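Local structure of VWFA domain-containing protein (Alicyclobacillus acidocaldarius subsp. acidocaldarius, 3RAG) at residues Glu29-Ala34 with His61-Ala66; Thr90-Leu95 with Gln124-Leu129. The protein is of unknown function but has a von Willebrand factor A-type alpha/beta fold that holds a sodium ion, probably at a metal-ion-dependent adhesion-like site. One frame throughout, in Å; residues are numbered along the deposited sequence.

Contact 1: Glu29-Ala34 with His61-Ala66; sequences EAARRA and HSIADA
Arg32 runs past Ala66 at the outer margin of the contact, touching it near both ends of its side chain. Its CB lies 4.2 Å from Ala66 CB. From there CG stands anti to the backbone N (chi1 -169°) and CD continues the line, until a bend at chi3 brings the guanidinium obliquely alongside the small methyl, with NH1 4.1 Å from Ala66 CB. The two tip nitrogens then part. NH1 donates to a water that in turn gives a proton to Asp65 OD2, so that the water bridges two opposite charges too far apart to pair directly. NH2 makes a salt bridge to Glu29 OE1, one turn back on the same helix; the bond is short at 2.6 Å but bent to 147° and therefore weak. Water and carboxylate oxygen both lie at the guanidinium edge, in its plane, which helps to fix its rotation. The two helices are neighbours on one face of the sheet, packed in the beta-alpha-beta manner of a von Willebrand A domain, and run nearly parallel at 17° with axes only 7.9 Å apart. Alanine makes such closeness possible. On the buried side, Ala31 CB rests 3.5 Å from Ile63 O and 4.0 Å from Ile63 CG2, while the branched Ile63 also reaches down to Val41 and Val43 of strand 40-46.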
loop_
_atom_site.group_PDB
_atom_site.type_symbol
_atom_site.label_atom_id
_atom_site.label_comp_id
_atom_site.label_asym_id
_atom_site.label_seq_id
_atom_site.Cartn_x
_atom_site.Cartn_y
_atom_site.Cartn_z
ATOM N N GLU A 29 -3.194 14.728 4.871
ATOM C CA GLU A 29 -4.476 15.053 4.248
ATOM C C GLU A 29 -4.730 14.210 2.996
ATOM O O GLU A 29 -5.866 13.801 2.728
ATOM C CB GLU A 29 -4.498 16.544 3.901
ATOM C CG GLU A 29 -5.759 17.234 4.276
ATOM C CD GLU A 29 -6.133 16.951 5.711
ATOM O OE1 GLU A 29 -7.292 16.541 5.946
ATOM O OE2 GLU A 29 -5.263 17.126 6.593
ATOM N N ALA A 30 -3.677 13.963 2.217
ATOM C CA ALA A 30 -3.797 13.115 1.031
ATOM C C ALA A 30 -4.262 11.721 1.421
ATOM O O ALA A 30 -5.121 11.122 0.758
ATOM C CB ALA A 30 -2.450 13.049 0.264
ATOM N N ALA A 31 -3.697 11.188 2.508
ATOM C CA ALA A 31 -4.073 9.852 2.953
ATOM C C ALA A 31 -5.512 9.859 3.457
ATOM O O ALA A 31 -6.257 8.902 3.244
ATOM C CB ALA A 31 -3.135 9.366 4.070
ATOM N N ARG A 32 -5.890 10.924 4.154
ATOM C CA ARG A 32 -7.261 11.037 4.669
ATOM C C ARG A 32 -8.252 11.046 3.486
ATOM O O ARG A 32 -9.279 10.362 3.517
ATOM C CB ARG A 32 -7.399 12.300 5.531
ATOM C CG ARG A 32 -8.697 12.392 6.328
ATOM C CD ARG A 32 -8.639 13.601 7.277
ATOM N NE ARG A 32 -7.707 13.342 8.370
ATOM C CZ ARG A 32 -6.691 14.125 8.707
ATOM N NH1 ARG A 32 -5.906 13.785 9.721
ATOM N NH2 ARG A 32 -6.464 15.248 8.047
ATOM N N ARG A 33 -7.938 11.810 2.438
ATOM C CA ARG A 33 -8.736 11.772 1.199
ATOM C C ARG A 33 -8.834 10.381 0.593
ATOM O O ARG A 33 -9.918 9.927 0.223
ATOM C CB ARG A 33 -8.150 12.701 0.133
ATOM C CG ARG A 33 -8.393 14.170 0.380
ATOM C CD ARG A 33 -7.998 15.017 -0.841
ATOM N NE ARG A 33 -6.553 15.091 -1.074
ATOM C CZ ARG A 33 -5.729 15.927 -0.438
ATOM N NH1 ARG A 33 -6.191 16.751 0.500
ATOM N NH2 ARG A 33 -4.437 15.941 -0.729
ATOM N N ALA A 34 -7.692 9.718 0.449
ATOM C CA ALA A 34 -7.677 8.351 -0.077
ATOM C C ALA A 34 -8.603 7.423 0.706
ATOM O O ALA A 34 -9.366 6.645 0.114
ATOM C CB ALA A 34 -6.251 7.802 -0.080
ATOM N N HIS A 61 3.746 7.941 10.669
ATOM C CA HIS A 61 2.734 7.431 11.584
ATOM C C HIS A 61 1.388 8.128 11.367
ATOM O O HIS A 61 0.332 7.471 11.372
ATOM C CB HIS A 61 3.207 7.520 13.048
ATOM C CG HIS A 61 3.961 6.303 13.496
ATOM N ND1 HIS A 61 5.335 6.261 13.599
ATOM C CD2 HIS A 61 3.526 5.053 13.785
ATOM C CE1 HIS A 61 5.711 5.048 13.975
ATOM N NE2 HIS A 61 4.633 4.298 14.089
ATOM N N SER A 62 1.432 9.449 11.178
ATOM C CA SER A 62 0.200 10.207 10.948
ATOM C C SER A 62 -0.449 9.849 9.610
ATOM O O SER A 62 -1.675 9.835 9.492
ATOM C CB SER A 62 0.474 11.706 11.012
ATOM O OG SER A 62 0.925 12.023 12.313
ATOM N N ILE A 63 0.376 9.571 8.601
ATOM C CA ILE A 63 -0.137 9.152 7.294
ATOM C C ILE A 63 -0.859 7.822 7.428
ATOM O O ILE A 63 -1.976 7.643 6.934
ATOM C CB ILE A 63 1.007 8.994 6.248
ATOM C CG1 ILE A 63 1.553 10.377 5.858
ATOM C CG2 ILE A 63 0.535 8.225 4.997
ATOM C CD1 ILE A 63 2.874 10.279 5.028
ATOM N N ALA A 64 -0.226 6.861 8.091
ATOM C CA ALA A 64 -0.866 5.557 8.240
ATOM C C ALA A 64 -2.156 5.664 9.069
ATOM O O ALA A 64 -3.176 5.056 8.743
ATOM C CB ALA A 64 0.111 4.555 8.834
ATOM N N ASP A 65 -2.124 6.479 10.115
ATOM C CA ASP A 65 -3.311 6.665 10.937
ATOM C C ASP A 65 -4.457 7.210 10.093
ATOM O O ASP A 65 -5.560 6.655 10.078
ATOM C CB ASP A 65 -3.002 7.618 12.084
ATOM C CG ASP A 65 -4.204 7.834 12.999
ATOM O OD1 ASP A 65 -4.725 6.833 13.512
ATOM O OD2 ASP A 65 -4.634 8.996 13.177
ATOM N N ALA A 66 -4.194 8.290 9.362
ATOM C CA ALA A 66 -5.240 8.915 8.551
ATOM C C ALA A 66 -5.678 8.054 7.373
ATOM O O ALA A 66 -6.821 8.160 6.908
ATOM C CB ALA A 66 -4.774 10.262 8.043
HETATM O O HOH W 1 -5.827 11.205 11.325
#

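Contact 2: Thr90-Leu95 with Gln124-Leu129; sequences TMQMTL and QVVEKL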
loop_
_atom_site.group_PDB
_atom_site.type_symbol
_atom_site.label_atom_id
_atom_site.label_comp_id
_atom_site.label_asym_id
_atom_site.label_seq_id
_atom_site.Cartn_x
_atom_site.Cartn_y
_atom_site.Cartn_z
ATOM N N THR A 90 -3.309 -5.869 6.910
ATOM C CA THR A 90 -4.326 -4.840 6.680
ATOM C C THR A 90 -5.457 -5.344 5.752
ATOM O O THR A 90 -6.619 -4.996 5.965
ATOM C CB THR A 90 -3.713 -3.485 6.129
ATOM O OG1 THR A 90 -2.974 -3.732 4.920
ATOM C CG2 THR A 90 -2.785 -2.835 7.171
HETATM N N MSE A 91 -5.128 -6.171 4.754
HETATM C CA MSE A 91 -6.163 -6.813 3.916
HETATM C C MSE A 91 -7.082 -7.657 4.808
HETATM O O MSE A 91 -8.314 -7.582 4.728
HETATM C CB MSE A 91 -5.532 -7.658 2.769
HETATM C CG MSE A 91 -6.525 -8.496 1.892
HETATM SE SE MSE A 91 -5.919 -8.937 0.208
HETATM C CE MSE A 91 -4.189 -8.541 0.527
ATOM N N GLN A 92 -6.480 -8.414 5.708
ATOM C CA GLN A 92 -7.272 -9.234 6.629
ATOM C C GLN A 92 -8.206 -8.384 7.493
ATOM O O GLN A 92 -9.383 -8.691 7.612
ATOM C CB GLN A 92 -6.385 -10.100 7.515
ATOM C CG GLN A 92 -7.212 -10.968 8.470
ATOM C CD GLN A 92 -6.374 -11.811 9.411
ATOM O OE1 GLN A 92 -5.227 -11.481 9.721
ATOM N NE2 GLN A 92 -6.951 -12.909 9.879
HETATM N N MSE A 93 -7.691 -7.310 8.093
HETATM C CA MSE A 93 -8.540 -6.437 8.898
HETATM C C MSE A 93 -9.688 -5.799 8.106
HETATM O O MSE A 93 -10.826 -5.715 8.590
HETATM C CB MSE A 93 -7.693 -5.368 9.629
HETATM C CG MSE A 93 -6.896 -5.960 10.803
HETATM SE SE MSE A 93 -5.840 -4.794 11.727
HETATM C CE MSE A 93 -4.566 -4.430 10.544
ATOM N N THR A 94 -9.393 -5.345 6.890
ATOM C CA THR A 94 -10.413 -4.729 6.063
ATOM C C THR A 94 -11.511 -5.752 5.728
ATOM O O THR A 94 -12.708 -5.454 5.796
ATOM C CB THR A 94 -9.799 -4.169 4.763
ATOM O OG1 THR A 94 -8.886 -3.101 5.100
ATOM C CG2 THR A 94 -10.882 -3.629 3.844
ATOM N N LEU A 95 -11.096 -6.957 5.362
ATOM C CA LEU A 95 -12.066 -7.992 4.993
ATOM C C LEU A 95 -12.899 -8.467 6.191
ATOM O O LEU A 95 -14.081 -8.821 6.047
ATOM C CB LEU A 95 -11.355 -9.163 4.303
ATOM C CG LEU A 95 -10.787 -8.783 2.933
ATOM C CD1 LEU A 95 -9.900 -9.913 2.443
ATOM C CD2 LEU A 95 -11.925 -8.501 1.933
ATOM N N GLN A 124 -13.015 -18.491 8.353
ATOM C CA GLN A 124 -12.641 -19.245 7.162
ATOM C C GLN A 124 -13.093 -18.511 5.903
ATOM O O GLN A 124 -12.383 -18.491 4.898
ATOM C CB GLN A 124 -13.214 -20.662 7.183
ATOM C CG GLN A 124 -12.386 -21.641 7.990
ATOM C CD GLN A 124 -12.917 -23.070 7.901
ATOM O OE1 GLN A 124 -14.060 -23.300 7.498
ATOM N NE2 GLN A 124 -12.079 -24.036 8.270
ATOM N N VAL A 125 -14.278 -17.911 5.964
ATOM C CA VAL A 125 -14.751 -17.051 4.880
ATOM C C VAL A 125 -13.779 -15.888 4.637
ATOM O O VAL A 125 -13.461 -15.576 3.481
ATOM C CB VAL A 125 -16.174 -16.529 5.167
ATOM C CG1 VAL A 125 -16.526 -15.367 4.269
ATOM C CG2 VAL A 125 -17.191 -17.661 5.005
ATOM N N VAL A 126 -13.297 -15.271 5.716
ATOM C CA VAL A 126 -12.354 -14.158 5.601
ATOM C C VAL A 126 -11.029 -14.612 4.984
ATOM O O VAL A 126 -10.473 -13.926 4.135
ATOM C CB VAL A 126 -12.078 -13.487 6.968
ATOM C CG1 VAL A 126 -10.942 -12.434 6.838
ATOM C CG2 VAL A 126 -13.347 -12.844 7.502
ATOM N N GLU A 127 -10.530 -15.769 5.409
ATOM C CA GLU A 127 -9.297 -16.315 4.834
ATOM C C GLU A 127 -9.473 -16.598 3.351
ATOM O O GLU A 127 -8.563 -16.381 2.551
ATOM C CB GLU A 127 -8.867 -17.595 5.562
ATOM C CG GLU A 127 -8.448 -17.352 7.005
ATOM C CD GLU A 127 -7.953 -18.608 7.681
ATOM O OE1 GLU A 127 -7.895 -18.627 8.931
ATOM O OE2 GLU A 127 -7.620 -19.576 6.960
ATOM N N LYS A 128 -10.646 -17.094 2.983
ATOM C CA LYS A 128 -10.941 -17.340 1.576
ATOM C C LYS A 128 -10.946 -16.013 0.816
ATOM O O LYS A 128 -10.327 -15.901 -0.250
ATOM C CB LYS A 128 -12.274 -18.080 1.421
ATOM C CG LYS A 128 -12.667 -18.424 -0.023
ATOM C CD LYS A 128 -14.007 -19.183 -0.054
ATOM C CE LYS A 128 -14.320 -19.743 -1.440
ATOM N NZ LYS A 128 -13.310 -20.765 -1.832
ATOM N N LEU A 129 -11.598 -14.994 1.380
ATOM C CA LEU A 129 -11.595 -13.677 0.745
ATOM C C LEU A 129 -10.158 -13.150 0.595
ATOM O O LEU A 129 -9.802 -12.580 -0.441
ATOM C CB LEU A 129 -12.410 -12.662 1.565
ATOM C CG LEU A 129 -13.930 -12.906 1.488
ATOM C CD1 LEU A 129 -14.665 -12.087 2.536
ATOM C CD2 LEU A 129 -14.405 -12.544 0.081
#
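Leu95 meets both Val126 and Leu129, and this apolar trio carries most of the contact. Leu95 CB lies 4.2 Å from Val126 CG1, while its CD1 reaches on to Leu129, 3.8 Å from the CB of that residue. The reach follows from the torsions of Leu95: CG is anti to the carbonyl carbon (chi1 -68°), and the next torsion sends CD1 outward to the facing helix. The two leucine side chains cross at a slant, so the touching is done by the end of one and the root of the other. Leucine suits position 95 because its length lets CD1 reach the base of Leu129 although the axes are 9.5 Å apart, while beta-branched Val126 puts CG1 beside Leu95 CB.

Side chain also packs against main chain. Leu95 CD1 sits 3.7 Å from Leu129 C, and Val126 CG1 comes within 4.1 Å of Gln92 O.

No hydrogen bond links the two segments. Gln92 contributes with its aliphatic part, its CG lying 4.3 Å from Val126 CG1; nearly fully extended, it carries its amide along the border of the apolar patch, where the side chain also touches Met123 and Glu130.

Helices 79-106 and 116-132 follow one another along the chain, and these segments run at 128° to each other. Val99, a turn beyond Leu95, extends the seam by touching Val126 and Leu129, and Leu95 also reaches Ile10 of strand 10-17, which joins the helical pair to the sheet.

From the N terminus, strand 10-17 leads into helix 27-36, and contact 1 closes the first loop when helix 58-66 returns beside it, with strand 40-46 lying between them in sequence. The chain then adds edge strand 71-74 and enters the long helix 79-106. Contact 2 closes a second loop, mostly helical and without a strand, when helix 116-132 folds back on it, just before strand 135-142 joins the sheet. The two loops come in series, neither enclosing nor crossing the other, and their centres lie 22 Å apart. Contact 1 ties neighbouring helices on one face of the sheet, whereas contact 2 holds together the helical excursion separating strands 71-74 and 135-142.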